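Side-chain contacts in 3-methylornithine synthase (Methanosarcina barkeri, PDB 3T7V), which catalyses the radical-based isomerisation of L-lysine to (3R)-3-methyl-D-ornithine, a step in pyrrolysine biosynthesis, with a [4Fe-4S] cluster and S-adenosylmethionine: residues A[26-31]-A[262-267]; A[30-35]-A[217-222]; A[89-94]-A[305-310]. All coordinates share one frame; numbering follows the deposited sequence.

Along the chain the six-residue segments come in the order 26-31, 30-35, 89-94, 217-222, 262-267 and 305-310, so interaction 3 alternates with the other two. Interactions 1 and 2 are close neighbours, their centres 7 Å apart: both start from helix 25-32 and share Thr30 and Leu31, and together they set this N-terminal helix against helices 258-268 and 216-228 of the barrel. Interaction 3 lies on the other side of the chain's centre, about 37 Å from each of them between centres, where two loops meet near the cofactor. The first two therefore pack an N-terminal helix on the outer helices of the TIM-barrel fold, while the third belongs to its active-site end.

Interaction 1. Residues A[26-31]-A[262-267]; sequences NDLRTL and ISVLRL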
loop_
_atom_site.group_PDB
_atom_site.type_symbol
_atom_site.label_atom_id
_atom_site.label_comp_id
_atom_site.label_asym_id
_atom_site.label_seq_id
_atom_site.Cartn_x
_atom_site.Cartn_y
_atom_site.Cartn_z
ATOM N N ASN A 26 4.694 -8.083 -24.657
ATOM C CA ASN A 26 5.382 -7.042 -25.496
ATOM C C ASN A 26 4.981 -5.634 -25.092
ATOM O O ASN A 26 5.877 -4.736 -25.068
ATOM C CB ASN A 26 5.221 -7.306 -26.977
ATOM C CG ASN A 26 6.189 -8.407 -27.460
ATOM O OD1 ASN A 26 6.018 -8.879 -28.507
ATOM N ND2 ASN A 26 7.149 -8.807 -26.650
ATOM N N ASP A 27 3.684 -5.394 -24.828
ATOM C CA ASP A 27 3.224 -4.060 -24.408
ATOM C C ASP A 27 3.912 -3.721 -23.071
ATOM O O ASP A 27 4.388 -2.590 -22.921
ATOM C CB ASP A 27 1.689 -3.996 -24.200
ATOM C CG ASP A 27 0.921 -4.267 -25.457
ATOM O OD1 ASP A 27 1.476 -4.035 -26.562
ATOM O OD2 ASP A 27 -0.260 -4.669 -25.369
ATOM N N LEU A 28 3.966 -4.655 -22.112
ATOM C CA LEU A 28 4.656 -4.390 -20.784
ATOM C C LEU A 28 6.096 -4.083 -21.028
ATOM O O LEU A 28 6.618 -3.177 -20.396
ATOM C CB LEU A 28 4.473 -5.572 -19.818
ATOM C CG LEU A 28 3.040 -5.861 -19.433
ATOM C CD1 LEU A 28 2.995 -7.064 -18.467
ATOM C CD2 LEU A 28 2.379 -4.665 -18.760
ATOM N N ARG A 29 6.819 -4.864 -21.869
ATOM C CA ARG A 29 8.205 -4.542 -22.114
ATOM C C ARG A 29 8.393 -3.156 -22.653
ATOM O O ARG A 29 9.421 -2.532 -22.373
ATOM C CB ARG A 29 8.891 -5.558 -23.063
ATOM C CG ARG A 29 9.102 -6.899 -22.413
ATOM C CD ARG A 29 9.659 -7.879 -23.461
ATOM N NE ARG A 29 9.881 -9.195 -22.834
ATOM C CZ ARG A 29 10.995 -9.530 -22.210
ATOM N NH1 ARG A 29 12.008 -8.651 -22.063
ATOM N NH2 ARG A 29 11.162 -10.769 -21.759
ATOM N N THR A 30 7.525 -2.760 -23.607
ATOM C CA THR A 30 7.628 -1.468 -24.241
ATOM C C THR A 30 7.378 -0.359 -23.222
ATOM O O THR A 30 8.191 0.576 -23.096
ATOM C CB THR A 30 6.655 -1.410 -25.357
ATOM O OG1 THR A 30 6.923 -2.456 -26.280
ATOM C CG2 THR A 30 6.694 0.014 -26.067
ATOM N N LEU A 31 6.272 -0.487 -22.477
ATOM C CA LEU A 31 5.906 0.559 -21.488
ATOM C C LEU A 31 6.943 0.686 -20.384
ATOM O O LEU A 31 7.350 1.821 -19.978
ATOM C CB LEU A 31 4.486 0.299 -20.926
ATOM C CG LEU A 31 3.384 0.400 -22.009
ATOM C CD1 LEU A 31 2.047 0.119 -21.343
ATOM C CD2 LEU A 31 3.294 1.755 -22.691
ATOM N N ILE A 262 2.973 2.454 -11.711
ATOM C CA ILE A 262 1.564 2.870 -11.370
ATOM C C ILE A 262 0.704 2.965 -12.635
ATOM O O ILE A 262 -0.424 2.487 -12.673
ATOM C CB ILE A 262 1.509 4.158 -10.548
ATOM C CG1 ILE A 262 1.995 3.910 -9.135
ATOM C CG2 ILE A 262 0.093 4.720 -10.552
ATOM C CD1 ILE A 262 2.207 5.201 -8.372
ATOM N N SER A 263 1.301 3.621 -13.665
ATOM C CA SER A 263 0.513 3.745 -14.911
ATOM C C SER A 263 0.263 2.385 -15.537
ATOM O O SER A 263 -0.839 2.116 -15.983
ATOM C CB SER A 263 1.235 4.612 -15.908
ATOM O OG SER A 263 1.420 5.915 -15.390
ATOM N N VAL A 264 1.265 1.501 -15.528
ATOM C CA VAL A 264 1.052 0.171 -16.088
ATOM C C VAL A 264 0.005 -0.585 -15.258
ATOM O O VAL A 264 -0.874 -1.275 -15.808
ATOM C CB VAL A 264 2.408 -0.595 -16.111
ATOM C CG1 VAL A 264 2.153 -2.045 -16.446
ATOM C CG2 VAL A 264 3.292 0.034 -17.213
ATOM N N LEU A 265 0.037 -0.440 -13.912
ATOM C CA LEU A 265 -0.992 -1.111 -13.089
ATOM C C LEU A 265 -2.376 -0.596 -13.438
ATOM O O LEU A 265 -3.351 -1.354 -13.389
ATOM C CB LEU A 265 -0.755 -0.795 -11.565
ATOM C CG LEU A 265 0.406 -1.656 -10.988
ATOM C CD1 LEU A 265 0.729 -1.121 -9.550
ATOM C CD2 LEU A 265 0.092 -3.130 -10.918
ATOM N N ARG A 266 -2.471 0.708 -13.675
ATOM C CA ARG A 266 -3.823 1.256 -14.035
ATOM C C ARG A 266 -4.296 0.688 -15.378
ATOM O O ARG A 266 -5.512 0.435 -15.552
ATOM C CB ARG A 266 -3.776 2.766 -14.077
ATOM C CG ARG A 266 -5.061 3.485 -14.535
ATOM C CD ARG A 266 -6.266 3.067 -13.703
ATOM N NE ARG A 266 -6.138 3.577 -12.345
ATOM C CZ ARG A 266 -6.823 3.097 -11.298
ATOM N NH1 ARG A 266 -7.677 2.110 -11.411
ATOM N NH2 ARG A 266 -6.544 3.561 -10.071
ATOM N N LEU A 267 -3.333 0.455 -16.263
ATOM C CA LEU A 267 -3.741 -0.039 -17.565
ATOM C C LEU A 267 -4.071 -1.537 -17.488
ATOM O O LEU A 267 -4.797 -2.045 -18.308
ATOM C CB LEU A 267 -2.634 0.262 -18.602
ATOM C CG LEU A 267 -2.378 1.767 -18.870
ATOM C CD1 LEU A 267 -1.191 2.007 -19.811
ATOM C CD2 LEU A 267 -3.601 2.412 -19.480
#
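Val264 meets helix 25-32 with both of its methyls. CG1 touches Leu28 CD2 at 3.5 Å, and CG2 lies 3.9 Å from Leu31 CB, so the branched valine reaches two residues one turn apart. Its CG1 stands anti to the backbone N (chi1 170°), which spreads the two methyls toward different partners. A third contact continues the seam: the CD1 methyls of Leu31 and Leu267 are 4.0 Å apart, the two side chains lying at about a right angle to each other. All four residues are buried, and no hydrogen bond crosses between the segments; the join is purely apolar, which suits branched aliphatic side chains.

The helices run nearly antiparallel, 155° between their directions, with axes 11.1 Å apart. At this spacing they meet through side-chain carbons, mainly methyls; the nearest CA atoms, of Leu31 and Val264, are 7.3 Å apart. Leu28 starts out beside the interface, and its CD2 is what brings it in.

Further out, polar residues hold each helix in place. Asp27 accepts bonds from Tyr21 and from the backbone N of Thr24 at the start of helix 25-32. On the other helix, Arg266 donates to the backbone carbonyls of Pro270, Arg272 and Gly293, while Ser263 reaches that of Ala292. Leu265 turns away from helix 25-32 and packs on Val234 and Val236 of strand 233-238. Helix 258-268 is thus one of the outer helices of the radical SAM TIM barrel, with one face on the strands and helix 25-32 packed on another.

Interaction 2. Residues A[30-35]-A[217-222]; sequences TLLSLE and ESTILS
Leu32 has CG anti to its carbonyl carbon (chi1 -67°) and an extended second torsion of 168°, which carries CD1 out to helix 216-228. There Thr219 has its methyl anti to the backbone N, with the hydroxyl beside that N (chi1 -58°), so the two branches are turned to different tasks. CD1 of Leu32 ends against two neighbouring residues: Ile220 CG1 at 3.8 Å, and Thr219 CG2 at 4.0 Å. One leucine methyl thus serves both, and no hydrogen bond joins the segments.

The residue types fit this division. Leucine gives a long apolar reach from the last turn of its helix. Threonine offers a methyl to the contact while OG1 bonds back to the carbonyl of Asp215 and to Asn214 ND2, so its polar end is satisfied within its own neighbourhood. Isoleucine has two branches at CB, so CG1 can meet Leu32 while CG2 turns to Leu28 and CD1 packs on Arg29, both about a turn before Leu32 on helix 25-32. Close by, a salt bridge between Arg29 NH2 and Glu217 OE2 adds a charged link between the same two helices at an exposed edge.

Lys260 NZ bonds to the carbonyl oxygens of both Leu32 and Leu34, tying this part of the chain to helix 258-268. Leu32 also packs on Ile261 and Val264 of that helix, and with Thr219 it touches Leu256. It therefore sits between helices 216-228 and 258-268, touching both; these two helices flank strand 233-238 in the chain.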
loop_
_atom_site.group_PDB
_atom_site.type_symbol
_atom_site.label_atom_id
_atom_site.label_comp_id
_atom_site.label_asym_id
_atom_site.label_seq_id
_atom_site.Cartn_x
_atom_site.Cartn_y
_atom_site.Cartn_z
ATOM N N THR A 30 7.525 -2.760 -23.607
ATOM C CA THR A 30 7.628 -1.468 -24.241
ATOM C C THR A 30 7.378 -0.359 -23.222
ATOM O O THR A 30 8.191 0.576 -23.096
ATOM C CB THR A 30 6.655 -1.410 -25.357
ATOM O OG1 THR A 30 6.923 -2.456 -26.280
ATOM C CG2 THR A 30 6.694 0.014 -26.067
ATOM N N LEU A 31 6.272 -0.487 -22.477
ATOM C CA LEU A 31 5.906 0.559 -21.488
ATOM C C LEU A 31 6.943 0.686 -20.384
ATOM O O LEU A 31 7.350 1.821 -19.978
ATOM C CB LEU A 31 4.486 0.299 -20.926
ATOM C CG LEU A 31 3.384 0.400 -22.009
ATOM C CD1 LEU A 31 2.047 0.119 -21.343
ATOM C CD2 LEU A 31 3.294 1.755 -22.691
ATOM N N LEU A 32 7.436 -0.472 -19.940
ATOM C CA LEU A 32 8.429 -0.467 -18.879
ATOM C C LEU A 32 9.794 0.039 -19.318
ATOM O O LEU A 32 10.639 0.361 -18.493
ATOM C CB LEU A 32 8.500 -1.832 -18.184
ATOM C CG LEU A 32 7.227 -2.211 -17.382
ATOM C CD1 LEU A 32 7.302 -3.708 -17.003
ATOM C CD2 LEU A 32 7.033 -1.321 -16.104
ATOM N N SER A 33 10.074 0.093 -20.634
ATOM C CA SER A 33 11.406 0.567 -21.039
ATOM C C SER A 33 11.336 2.056 -21.466
ATOM O O SER A 33 12.320 2.587 -21.945
ATOM C CB SER A 33 12.041 -0.357 -22.075
ATOM O OG SER A 33 11.196 -0.401 -23.157
ATOM N N LEU A 34 10.189 2.731 -21.289
ATOM C CA LEU A 34 10.055 4.113 -21.722
ATOM C C LEU A 34 10.998 4.990 -20.893
ATOM O O LEU A 34 11.111 4.814 -19.679
ATOM C CB LEU A 34 8.604 4.651 -21.626
ATOM C CG LEU A 34 7.530 4.047 -22.489
ATOM C CD1 LEU A 34 6.183 4.544 -22.001
ATOM C CD2 LEU A 34 7.719 4.525 -23.906
ATOM N N GLU A 35 11.704 5.901 -21.554
ATOM C CA GLU A 35 12.727 6.694 -20.886
ATOM C C GLU A 35 12.508 8.193 -21.160
ATOM O O GLU A 35 12.820 9.040 -20.301
ATOM C CB GLU A 35 14.111 6.222 -21.387
ATOM C CG GLU A 35 15.290 7.082 -20.948
ATOM C CD GLU A 35 16.625 6.493 -21.372
ATOM O OE1 GLU A 35 17.185 5.709 -20.574
ATOM O OE2 GLU A 35 17.098 6.795 -22.497
ATOM N N GLU A 217 12.196 -7.923 -16.674
ATOM C CA GLU A 217 11.580 -9.288 -16.678
ATOM C C GLU A 217 11.021 -9.637 -15.279
ATOM O O GLU A 217 9.955 -10.261 -15.193
ATOM C CB GLU A 217 12.600 -10.307 -17.209
ATOM C CG GLU A 217 12.769 -10.083 -18.726
ATOM C CD GLU A 217 13.623 -11.188 -19.356
ATOM O OE1 GLU A 217 14.607 -11.677 -18.659
ATOM O OE2 GLU A 217 13.262 -11.531 -20.506
ATOM N N SER A 218 11.775 -9.293 -14.237
ATOM C CA SER A 218 11.313 -9.600 -12.849
ATOM C C SER A 218 10.025 -8.841 -12.576
ATOM O O SER A 218 9.080 -9.412 -11.982
ATOM C CB SER A 218 12.420 -9.076 -11.922
ATOM O OG SER A 218 12.127 -9.269 -10.582
ATOM N N THR A 219 9.944 -7.604 -13.032
ATOM C CA THR A 219 8.760 -6.786 -12.837
ATOM C C THR A 219 7.571 -7.380 -13.579
ATOM O O THR A 219 6.448 -7.366 -13.033
ATOM C CB THR A 219 9.065 -5.357 -13.300
ATOM O OG1 THR A 219 10.191 -4.872 -12.531
ATOM C CG2 THR A 219 7.832 -4.453 -13.081
ATOM N N ILE A 220 7.765 -7.833 -14.829
ATOM C CA ILE A 220 6.641 -8.495 -15.533
ATOM C C ILE A 220 6.151 -9.721 -14.796
ATOM O O ILE A 220 4.935 -9.914 -14.686
ATOM C CB ILE A 220 7.077 -8.810 -16.973
ATOM C CG1 ILE A 220 7.321 -7.469 -17.643
ATOM C CG2 ILE A 220 5.998 -9.608 -17.668
ATOM C CD1 ILE A 220 7.830 -7.667 -19.077
ATOM N N LEU A 221 7.088 -10.556 -14.276
ATOM C CA LEU A 221 6.713 -11.755 -13.511
ATOM C C LEU A 221 5.861 -11.299 -12.311
ATOM O O LEU A 221 4.825 -11.894 -12.026
ATOM C CB LEU A 221 7.936 -12.474 -12.962
ATOM C CG LEU A 221 8.870 -13.361 -13.790
ATOM C CD1 LEU A 221 9.954 -13.982 -12.876
ATOM C CD2 LEU A 221 7.959 -14.452 -14.359
ATOM N N SER A 222 6.229 -10.183 -11.711
ATOM C CA SER A 222 5.462 -9.716 -10.539
ATOM C C SER A 222 4.126 -9.124 -10.892
ATOM O O SER A 222 3.130 -9.377 -10.197
ATOM C CB SER A 222 6.272 -8.713 -9.759
ATOM O OG SER A 222 7.379 -9.392 -9.197
#

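Interaction 3. Residues A[89-94]-A[305-310]; sequences YRLTME and SQLEGV. With SAM (S-adenosylmethionine), chain C.
At the active-site end of the barrel, the loop leading into helix 93-103 meets the loop after strand 296-300 through Tyr89 and Glu308. The backbone N-H of Glu308 donates to Tyr89 OH at 3.2 Å in an almost straight bond (173°). That hydroxyl also bonds to the carbonyl oxygen of Tyr66, so one phenol links a loop amide to strand 58-68, a task for which a long, rigid side chain with a polar end is well suited.

The Tyr89 side chain points toward 305-310, its CG between the backbone N and the carbonyl carbon (chi1 67°). Its CE1 edge faces the carboxylate of Glu308, with CD 3.7 Å away and the two planes about perpendicular (89°). Glu308 OE1 has its own partner in Tyr80 OH. Leu307 CD2 approaches the ring obliquely, 3.9 Å from Tyr89 CE2, and also touches Leu91 CD2 at 3.8 Å, so this one methyl meets both side chains.

An ST turn, Leu307 N to Ser305 OG at 3.1 Å, shapes the chain just before. Beyond Glu308, Val310 N bonds to Asp279, and the valine packs on S-adenosylmethionine, its CG1 3.3 Å from C8 of the adenine and its CG2 3.8 Å from the CE methyl. While the Tyr89 contact lies outside the first shell, the loop brings Val310, which also touches bound 5-amino-D-isoleucine, into the cofactor and substrate pocket of a radical SAM barrel.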
loop_
_atom_site.group_PDB
_atom_site.type_symbol
_atom_site.label_atom_id
_atom_site.label_comp_id
_atom_site.label_asym_id
_atom_site.label_seq_id
_atom_site.Cartn_x
_atom_site.Cartn_y
_atom_site.Cartn_z
ATOM N N TYR A 89 7.971 1.034 19.483
ATOM C CA TYR A 89 6.874 1.369 20.366
ATOM C C TYR A 89 5.718 0.427 20.172
ATOM O O TYR A 89 5.598 -0.207 19.092
ATOM C CB TYR A 89 6.446 2.853 20.164
ATOM C CG TYR A 89 5.826 3.170 18.798
ATOM C CD1 TYR A 89 6.569 3.763 17.777
ATOM C CD2 TYR A 89 4.453 2.878 18.550
ATOM C CE1 TYR A 89 6.002 4.073 16.552
ATOM C CE2 TYR A 89 3.868 3.139 17.272
ATOM C CZ TYR A 89 4.642 3.770 16.328
ATOM O OH TYR A 89 4.049 4.032 15.105
ATOM N N ARG A 90 4.808 0.405 21.127
ATOM C CA ARG A 90 3.577 -0.437 21.043
ATOM C C ARG A 90 2.506 0.396 21.704
ATOM O O ARG A 90 2.564 0.668 22.913
ATOM C CB ARG A 90 3.807 -1.749 21.756
ATOM C CG ARG A 90 2.587 -2.663 21.717
ATOM C CD ARG A 90 2.831 -3.962 22.493
ATOM N NE ARG A 90 3.963 -4.769 21.930
ATOM C CZ ARG A 90 5.132 -5.035 22.508
ATOM N NH1 ARG A 90 5.516 -4.423 23.690
ATOM N NH2 ARG A 90 5.946 -5.867 21.954
ATOM N N LEU A 91 1.577 0.931 20.918
ATOM C CA LEU A 91 0.540 1.865 21.469
ATOM C C LEU A 91 -0.270 1.114 22.522
ATOM O O LEU A 91 -0.648 -0.061 22.375
ATOM C CB LEU A 91 -0.417 2.311 20.384
ATOM C CG LEU A 91 0.246 3.087 19.235
ATOM C CD1 LEU A 91 -0.853 3.505 18.277
ATOM C CD2 LEU A 91 1.045 4.325 19.764
ATOM N N THR A 92 -0.531 1.822 23.659
ATOM C CA THR A 92 -1.437 1.271 24.627
ATOM C C THR A 92 -2.921 1.463 24.165
ATOM O O THR A 92 -3.153 2.240 23.229
ATOM C CB THR A 92 -1.305 2.023 25.985
ATOM O OG1 THR A 92 -1.688 3.386 25.745
ATOM C CG2 THR A 92 0.095 1.898 26.518
ATOM N N MET A 93 -3.867 0.807 24.859
ATOM C CA MET A 93 -5.261 0.998 24.522
ATOM C C MET A 93 -5.653 2.449 24.623
ATOM O O MET A 93 -6.432 2.938 23.784
ATOM C CB MET A 93 -6.138 0.126 25.448
ATOM C CG MET A 93 -7.596 0.094 25.002
ATOM S SD MET A 93 -7.737 -0.389 23.229
ATOM C CE MET A 93 -6.448 -1.636 22.932
ATOM N N GLU A 94 -5.179 3.184 25.680
ATOM C CA GLU A 94 -5.528 4.573 25.774
ATOM C C GLU A 94 -5.009 5.413 24.594
ATOM O O GLU A 94 -5.688 6.299 24.067
ATOM C CB GLU A 94 -5.004 5.164 27.096
ATOM C CG GLU A 94 -5.775 4.689 28.320
ATOM C CD GLU A 94 -5.443 3.263 28.769
ATOM O OE1 GLU A 94 -4.505 2.492 28.281
ATOM O OE2 GLU A 94 -6.184 2.856 29.721
ATOM N N SER A 305 0.076 13.320 15.593
ATOM C CA SER A 305 0.699 12.076 15.518
ATOM C C SER A 305 2.237 12.108 15.513
ATOM O O SER A 305 2.885 12.769 14.702
ATOM C CB SER A 305 0.126 11.305 14.330
ATOM O OG SER A 305 0.245 9.984 14.627
ATOM N N GLN A 306 2.801 11.386 16.447
ATOM C CA GLN A 306 4.204 11.030 16.459
ATOM C C GLN A 306 4.325 9.673 15.790
ATOM O O GLN A 306 5.380 9.046 15.804
ATOM C CB GLN A 306 4.623 10.864 17.899
ATOM C CG GLN A 306 3.481 10.277 18.726
ATOM C CD GLN A 306 3.839 9.989 20.170
ATOM O OE1 GLN A 306 4.219 8.861 20.498
ATOM N NE2 GLN A 306 3.710 10.996 21.049
ATOM N N LEU A 307 3.210 9.149 15.254
ATOM C CA LEU A 307 3.260 7.770 14.690
ATOM C C LEU A 307 4.161 7.737 13.481
ATOM O O LEU A 307 4.359 8.730 12.781
ATOM C CB LEU A 307 1.869 7.280 14.247
ATOM C CG LEU A 307 0.851 7.087 15.420
ATOM C CD1 LEU A 307 -0.496 6.658 14.884
ATOM C CD2 LEU A 307 1.383 6.078 16.421
ATOM N N GLU A 308 4.674 6.558 13.191
ATOM C CA GLU A 308 5.649 6.403 12.051
ATOM C C GLU A 308 4.967 5.884 10.785
ATOM O O GLU A 308 3.852 5.307 10.805
ATOM C CB GLU A 308 6.755 5.417 12.512
ATOM C CG GLU A 308 7.589 6.163 13.604
ATOM C CD GLU A 308 8.659 5.444 14.306
ATOM O OE1 GLU A 308 9.020 4.342 13.866
ATOM O OE2 GLU A 308 9.160 6.045 15.331
ATOM N N GLY A 309 5.603 6.156 9.651
ATOM C CA GLY A 309 5.331 5.420 8.393
ATOM C C GLY A 309 6.237 4.172 8.409
ATOM O O GLY A 309 6.807 3.782 9.426
ATOM N N VAL A 310 6.414 3.575 7.252
ATOM C CA VAL A 310 7.293 2.362 7.127
ATOM C C VAL A 310 8.592 2.706 6.412
ATOM O O VAL A 310 9.689 2.358 6.938
ATOM C CB VAL A 310 6.573 1.190 6.372
ATOM C CG1 VAL A 310 7.524 -0.019 6.314
ATOM C CG2 VAL A 310 5.282 0.860 7.153
HETATM N N SAM C . 4.811 -6.464 8.882
HETATM C CA SAM C . 3.762 -6.630 7.989
HETATM C C SAM C . 4.159 -7.094 6.645
HETATM O O SAM C . 5.368 -7.218 6.360
HETATM O OXT SAM C . 3.218 -7.468 5.860
HETATM C CB SAM C . 3.279 -5.447 7.518
HETATM C CG SAM C . 4.157 -4.317 7.162
HETATM S SD SAM C . 3.858 -3.702 5.450
HETATM C CE SAM C . 3.267 -2.064 5.778
HETATM C "C5'" SAM C . 5.521 -3.362 4.915
HETATM C "C4'" SAM C . 5.649 -3.396 3.584
HETATM O "O4'" SAM C . 6.145 -1.916 3.661
HETATM C "C3'" SAM C . 6.468 -4.301 3.060
HETATM O "O3'" SAM C . 5.384 -5.066 2.517
HETATM C "C2'" SAM C . 6.933 -3.334 1.962
HETATM O "O2'" SAM C . 6.183 -3.459 0.709
HETATM C "C1'" SAM C . 6.927 -1.879 2.462
HETATM N N9 SAM C . 8.312 -1.493 2.922
HETATM C C8 SAM C . 9.030 -1.910 4.008
HETATM N N7 SAM C . 10.226 -1.341 3.984
HETATM C C5 SAM C . 10.281 -0.533 2.872
HETATM C C6 SAM C . 11.307 0.239 2.305
HETATM N N6 SAM C . 12.519 0.340 2.852
HETATM N N1 SAM C . 11.031 0.959 1.207
HETATM C C2 SAM C . 9.813 0.886 0.593
HETATM N N3 SAM C . 8.838 0.062 1.047
HETATM C C4 SAM C . 9.085 -0.625 2.207
#